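Local coordinates for protein transcription regulator (PDB 3CLK) that probably regulates transcription as a DNA-binding dimer of LacI type, whose periplasmic-binding-protein-like domain would sense a small effector, at residues 114-119 against 216-221; 128-133 against 145-150. One frame throughout, in Å; residues are numbered along the deposited sequence.

Interactions 1 and 2 lie on the same face of one mixed sheet in the periplasmic-binding-protein-like fold, their centres 9 Å apart. Interaction 1 sets helix 109-121 on strand 216-219; interaction 2 sets the next helix, 138-153, against strand 128-131, and along the chain it falls inside the long loop that interaction 1 closes. The two helices meet between the contacts, where T117 OG1 comes within 3.4 Å of Y147 CD1. T117 also packs its CB on the methyl of A150, and the ring of Y114 lies against the K149 side chain. Both contacts are buried joints between helix and sheet.

Interaction 1 (114-119 against 216-221); sequences YQATNL and SIVSID
Helix 114-119 passes over strand 216-219 with A116 and V218 as the closest backbone pair, their CA atoms 6.5 Å apart, and no hydrogen bond links the two segments. V218 does the work from the strand side, one methyl for each helix partner. Its CG1, anti to the backbone N (chi1 174°), stands 4.1 Å from A116 CB, while its CG2, on the N side of the residue, reaches L119 CD2, also at 4.1 Å. The valine fork thus meets two residues one helical turn apart. A116 offers just its methyl, and that small side chain lets the helix backbone come down close to the sheet: V218 CG2 is 4.2 Å from A116 O. L119 has further to reach. Its CG is anti to the backbone N (chi1 -168°), and the branch ending in CD2 meets the valine at a slant. The contact is wholly apolar and modest in extent, burying 158 Å² over both sides. Further along, I220 touches R143 of helix 138-153. On one side of the strand, V218 shares backbone hydrogen bonds with I189 and A191 of strand 188-191, whose I190 also touches A116. On its other side runs strand 234-237, where I236 meets A116 and T234 meets L119, so the helix rests on three adjacent strands.

Interaction 2 (128-133 against 145-150); sequences IGIAGI and AGYKKA
Y147 lays one face of its ring against I130 and puts its hydroxyl on the backbone of I128. The I130 methyl CG2 sits almost squarely over the ring, 3.8 Å from the centroid of Y147 and 12° off the normal, a clear CH-pi contact. The rest of the isoleucine follows the ring back toward the helix: I130 CB lies over the CD1-CE1 side of the ring, and I130 CD1 reaches Y147 CB at 4.0 Å. That reach depends on I130 CG1 being anti to the backbone N (chi1 -175°), which sends the longer branch toward the helix while CG2 stays above the ring. The two side chains run past each other in opposite senses: the isoleucine's longer branch ends at the base of the tyrosine while the phenol runs on to the strand at I128.

At the far end of the ring, Y147 OH donates to I128 O at 2.7 Å. The acceptor lies at the ring edge, in its plane; seen from the carbonyl, the C=O...OH angle is 150° and the donor sits somewhat out of the carbonyl plane. This bond satisfies a buried phenol and, with the methyl over the face, should fix the ring's rotation. I128 CG2 adds a looser apolar touch, 4.3 Å from Y147 CE1. A phenylalanine here would probably keep much of the packing on I130 but leave I128 O without this hydroxyl partner.

Strand 128-131 and helix 145-150 run almost exactly antiparallel, their axes 10.3 Å apart, as in the first half of a beta-alpha-beta crossover. That unit ends in strand 163-164, whose I163 touches both I130 and Y147. Helix 109-121 packs alongside, I121 against I128, and backbone hydrogen bonds of G129 with G188 and I190 join strand 128-131 to its neighbour, strand 188-191.

Interaction 1 (114-119 against 216-221)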
loop_
_atom_site.group_PDB
_atom_site.type_symbol
_atom_site.label_atom_id
_atom_site.label_comp_id
_atom_site.label_asym_id
_atom_site.label_seq_id
_atom_site.Cartn_x
_atom_site.Cartn_y
_atom_site.Cartn_z
ATOM N N TYR B 114 21.625 -12.697 -2.724
ATOM C CA TYR B 114 22.645 -13.483 -2.047
ATOM C C TYR B 114 22.217 -13.821 -0.618
ATOM O O TYR B 114 22.262 -14.977 -0.217
ATOM C CB TYR B 114 23.956 -12.699 -2.018
ATOM C CG TYR B 114 25.150 -13.469 -1.492
ATOM C CD1 TYR B 114 25.699 -14.535 -2.212
ATOM C CD2 TYR B 114 25.765 -13.097 -0.300
ATOM C CE1 TYR B 114 26.844 -15.203 -1.754
ATOM C CE2 TYR B 114 26.899 -13.752 0.164
ATOM C CZ TYR B 114 27.437 -14.801 -0.565
ATOM O OH TYR B 114 28.575 -15.427 -0.100
ATOM N N GLN B 115 21.803 -12.814 0.142
ATOM C CA GLN B 115 21.368 -13.034 1.521
ATOM C C GLN B 115 20.080 -13.854 1.633
ATOM O O GLN B 115 19.959 -14.723 2.498
ATOM C CB GLN B 115 21.190 -11.696 2.238
ATOM C CG GLN B 115 22.513 -11.068 2.659
ATOM C CD GLN B 115 22.326 -9.864 3.557
ATOM O OE1 GLN B 115 21.597 -9.919 4.546
ATOM N NE2 GLN B 115 22.996 -8.772 3.225
ATOM N N ALA B 116 19.122 -13.582 0.757
ATOM C CA ALA B 116 17.854 -14.308 0.766
ATOM C C ALA B 116 18.091 -15.802 0.565
ATOM O O ALA B 116 17.527 -16.647 1.271
ATOM C CB ALA B 116 16.936 -13.769 -0.346
ATOM N N THR B 117 18.937 -16.114 -0.407
ATOM C CA THR B 117 19.249 -17.492 -0.738
ATOM C C THR B 117 20.062 -18.192 0.347
ATOM O O THR B 117 19.767 -19.334 0.706
ATOM C CB THR B 117 19.995 -17.559 -2.082
ATOM O OG1 THR B 117 19.248 -16.836 -3.070
ATOM C CG2 THR B 117 20.148 -19.002 -2.532
ATOM N N ASN B 118 21.081 -17.518 0.871
ATOM C CA ASN B 118 21.898 -18.116 1.923
ATOM C C ASN B 118 21.081 -18.369 3.181
ATOM O O ASN B 118 21.362 -19.306 3.930
ATOM C CB ASN B 118 23.101 -17.226 2.249
ATOM C CG ASN B 118 24.262 -17.456 1.300
ATOM O OD1 ASN B 118 25.178 -16.634 1.201
ATOM N ND2 ASN B 118 24.236 -18.589 0.605
ATOM N N LEU B 119 20.073 -17.534 3.418
ATOM C CA LEU B 119 19.224 -17.705 4.592
ATOM C C LEU B 119 18.608 -19.109 4.555
ATOM O O LEU B 119 18.542 -19.797 5.583
ATOM C CB LEU B 119 18.129 -16.629 4.616
ATOM C CG LEU B 119 17.308 -16.467 5.905
ATOM C CD1 LEU B 119 16.584 -15.126 5.895
ATOM C CD2 LEU B 119 16.318 -17.624 6.044
ATOM N N SER B 216 9.528 -23.538 2.690
ATOM C CA SER B 216 9.962 -22.295 3.318
ATOM C C SER B 216 9.868 -21.191 2.270
ATOM O O SER B 216 10.131 -21.427 1.089
ATOM C CB SER B 216 11.416 -22.393 3.802
ATOM O OG SER B 216 11.536 -23.145 4.999
ATOM N N ILE B 217 9.500 -19.990 2.708
ATOM C CA ILE B 217 9.399 -18.845 1.806
ATOM C C ILE B 217 10.113 -17.649 2.413
ATOM O O ILE B 217 9.894 -17.328 3.574
ATOM C CB ILE B 217 7.929 -18.425 1.554
ATOM C CG1 ILE B 217 7.166 -19.549 0.851
ATOM C CG2 ILE B 217 7.901 -17.140 0.725
ATOM C CD1 ILE B 217 5.685 -19.260 0.667
ATOM N N VAL B 218 10.972 -17.005 1.623
ATOM C CA VAL B 218 11.696 -15.811 2.052
ATOM C C VAL B 218 11.266 -14.667 1.127
ATOM O O VAL B 218 11.414 -14.748 -0.100
ATOM C CB VAL B 218 13.226 -15.986 1.940
ATOM C CG1 VAL B 218 13.918 -14.671 2.253
ATOM C CG2 VAL B 218 13.703 -17.072 2.915
ATOM N N SER B 219 10.743 -13.598 1.717
ATOM C CA SER B 219 10.281 -12.460 0.945
ATOM C C SER B 219 11.335 -11.358 0.862
ATOM O O SER B 219 12.156 -11.199 1.764
ATOM C CB SER B 219 8.997 -11.904 1.581
ATOM O OG SER B 219 8.478 -10.821 0.839
ATOM N N ILE B 220 11.327 -10.614 -0.237
ATOM C CA ILE B 220 12.255 -9.498 -0.399
ATOM C C ILE B 220 11.420 -8.232 -0.255
ATOM O O ILE B 220 10.357 -8.124 -0.863
ATOM C CB ILE B 220 12.935 -9.492 -1.785
ATOM C CG1 ILE B 220 13.903 -10.672 -1.896
ATOM C CG2 ILE B 220 13.724 -8.191 -1.988
ATOM C CD1 ILE B 220 14.420 -10.880 -3.313
ATOM N N ASP B 221 11.915 -7.312 0.569
ATOM C CA ASP B 221 11.314 -6.004 0.874
ATOM C C ASP B 221 11.022 -5.851 2.367
ATOM O O ASP B 221 11.546 -4.942 3.005
ATOM C CB ASP B 221 10.042 -5.729 0.050
ATOM C CG ASP B 221 10.353 -5.350 -1.401
ATOM O OD1 ASP B 221 11.473 -4.866 -1.680
ATOM O OD2 ASP B 221 9.474 -5.527 -2.264
#

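Interaction 2 (128-133 against 145-150)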
loop_
_atom_site.group_PDB
_atom_site.type_symbol
_atom_site.label_atom_id
_atom_site.label_comp_id
_atom_site.label_asym_id
_atom_site.label_seq_id
_atom_site.Cartn_x
_atom_site.Cartn_y
_atom_site.Cartn_z
ATOM N N ILE B 128 16.299 -24.788 -3.905
ATOM C CA ILE B 128 15.768 -23.446 -3.713
ATOM C C ILE B 128 15.363 -22.753 -5.011
ATOM O O ILE B 128 16.176 -22.614 -5.925
ATOM C CB ILE B 128 16.843 -22.590 -3.017
ATOM C CG1 ILE B 128 17.326 -23.307 -1.752
ATOM C CG2 ILE B 128 16.306 -21.201 -2.710
ATOM C CD1 ILE B 128 18.435 -22.569 -1.003
ATOM N N GLY B 129 14.109 -22.312 -5.081
ATOM C CA GLY B 129 13.630 -21.623 -6.264
ATOM C C GLY B 129 13.505 -20.132 -6.007
ATOM O O GLY B 129 13.579 -19.690 -4.858
ATOM N N ILE B 130 13.329 -19.356 -7.075
ATOM C CA ILE B 130 13.177 -17.906 -6.974
ATOM C C ILE B 130 12.104 -17.494 -7.973
ATOM O O ILE B 130 12.145 -17.884 -9.153
ATOM C CB ILE B 130 14.513 -17.175 -7.248
ATOM C CG1 ILE B 130 14.338 -15.678 -7.000
ATOM C CG2 ILE B 130 15.004 -17.460 -8.671
ATOM C CD1 ILE B 130 15.639 -14.953 -6.758
ATOM N N ALA B 131 11.132 -16.713 -7.506
ATOM C CA ALA B 131 10.018 -16.345 -8.366
ATOM C C ALA B 131 9.567 -14.897 -8.387
ATOM O O ALA B 131 9.687 -14.173 -7.395
ATOM C CB ALA B 131 8.823 -17.221 -8.025
ATOM N N GLY B 132 9.021 -14.511 -9.541
ATOM C CA GLY B 132 8.484 -13.178 -9.741
ATOM C C GLY B 132 9.402 -12.064 -10.208
ATOM O O GLY B 132 8.933 -10.959 -10.465
ATOM N N ILE B 133 10.694 -12.332 -10.337
ATOM C CA ILE B 133 11.627 -11.280 -10.739
ATOM C C ILE B 133 11.606 -10.932 -12.223
ATOM O O ILE B 133 11.563 -11.812 -13.070
ATOM C CB ILE B 133 13.078 -11.643 -10.348
ATOM C CG1 ILE B 133 13.194 -11.740 -8.827
ATOM C CG2 ILE B 133 14.042 -10.597 -10.885
ATOM C CD1 ILE B 133 14.586 -12.038 -8.331
ATOM N N ALA B 145 21.536 -12.642 -10.001
ATOM C CA ALA B 145 22.958 -12.977 -9.989
ATOM C C ALA B 145 23.373 -13.351 -8.566
ATOM O O ALA B 145 24.174 -14.262 -8.370
ATOM C CB ALA B 145 23.798 -11.792 -10.493
ATOM N N GLY B 146 22.823 -12.638 -7.584
ATOM C CA GLY B 146 23.123 -12.911 -6.187
ATOM C C GLY B 146 22.636 -14.295 -5.797
ATOM O O GLY B 146 23.296 -15.010 -5.040
ATOM N N TYR B 147 21.474 -14.668 -6.326
ATOM C CA TYR B 147 20.862 -15.976 -6.083
ATOM C C TYR B 147 21.749 -17.079 -6.653
ATOM O O TYR B 147 22.006 -18.090 -5.986
ATOM C CB TYR B 147 19.476 -16.024 -6.742
ATOM C CG TYR B 147 18.908 -17.406 -7.025
ATOM C CD1 TYR B 147 18.295 -18.162 -6.023
ATOM C CD2 TYR B 147 18.940 -17.933 -8.319
ATOM C CE1 TYR B 147 17.716 -19.416 -6.316
ATOM C CE2 TYR B 147 18.379 -19.162 -8.616
ATOM C CZ TYR B 147 17.764 -19.902 -7.618
ATOM O OH TYR B 147 17.190 -21.108 -7.954
ATOM N N LYS B 148 22.214 -16.881 -7.889
ATOM C CA LYS B 148 23.067 -17.870 -8.556
ATOM C C LYS B 148 24.441 -17.988 -7.902
ATOM O O LYS B 148 25.052 -19.051 -7.930
ATOM C CB LYS B 148 23.230 -17.528 -10.043
ATOM C CG LYS B 148 21.972 -17.751 -10.870
ATOM C CD LYS B 148 22.199 -17.450 -12.348
ATOM C CE LYS B 148 20.895 -17.590 -13.117
ATOM N NZ LYS B 148 21.052 -17.354 -14.581
ATOM N N LYS B 149 24.924 -16.893 -7.329
ATOM C CA LYS B 149 26.211 -16.899 -6.649
ATOM C C LYS B 149 26.084 -17.736 -5.374
ATOM O O LYS B 149 26.927 -18.587 -5.095
ATOM C CB LYS B 149 26.635 -15.472 -6.292
ATOM C CG LYS B 149 27.959 -15.395 -5.529
ATOM C CD LYS B 149 28.499 -13.974 -5.441
ATOM C CE LYS B 149 27.592 -13.047 -4.637
ATOM N NZ LYS B 149 28.173 -11.671 -4.506
ATOM N N ALA B 150 25.019 -17.492 -4.613
ATOM C CA ALA B 150 24.774 -18.224 -3.374
ATOM C C ALA B 150 24.719 -19.714 -3.658
ATOM O O ALA B 150 25.284 -20.517 -2.912
ATOM C CB ALA B 150 23.468 -17.762 -2.734
#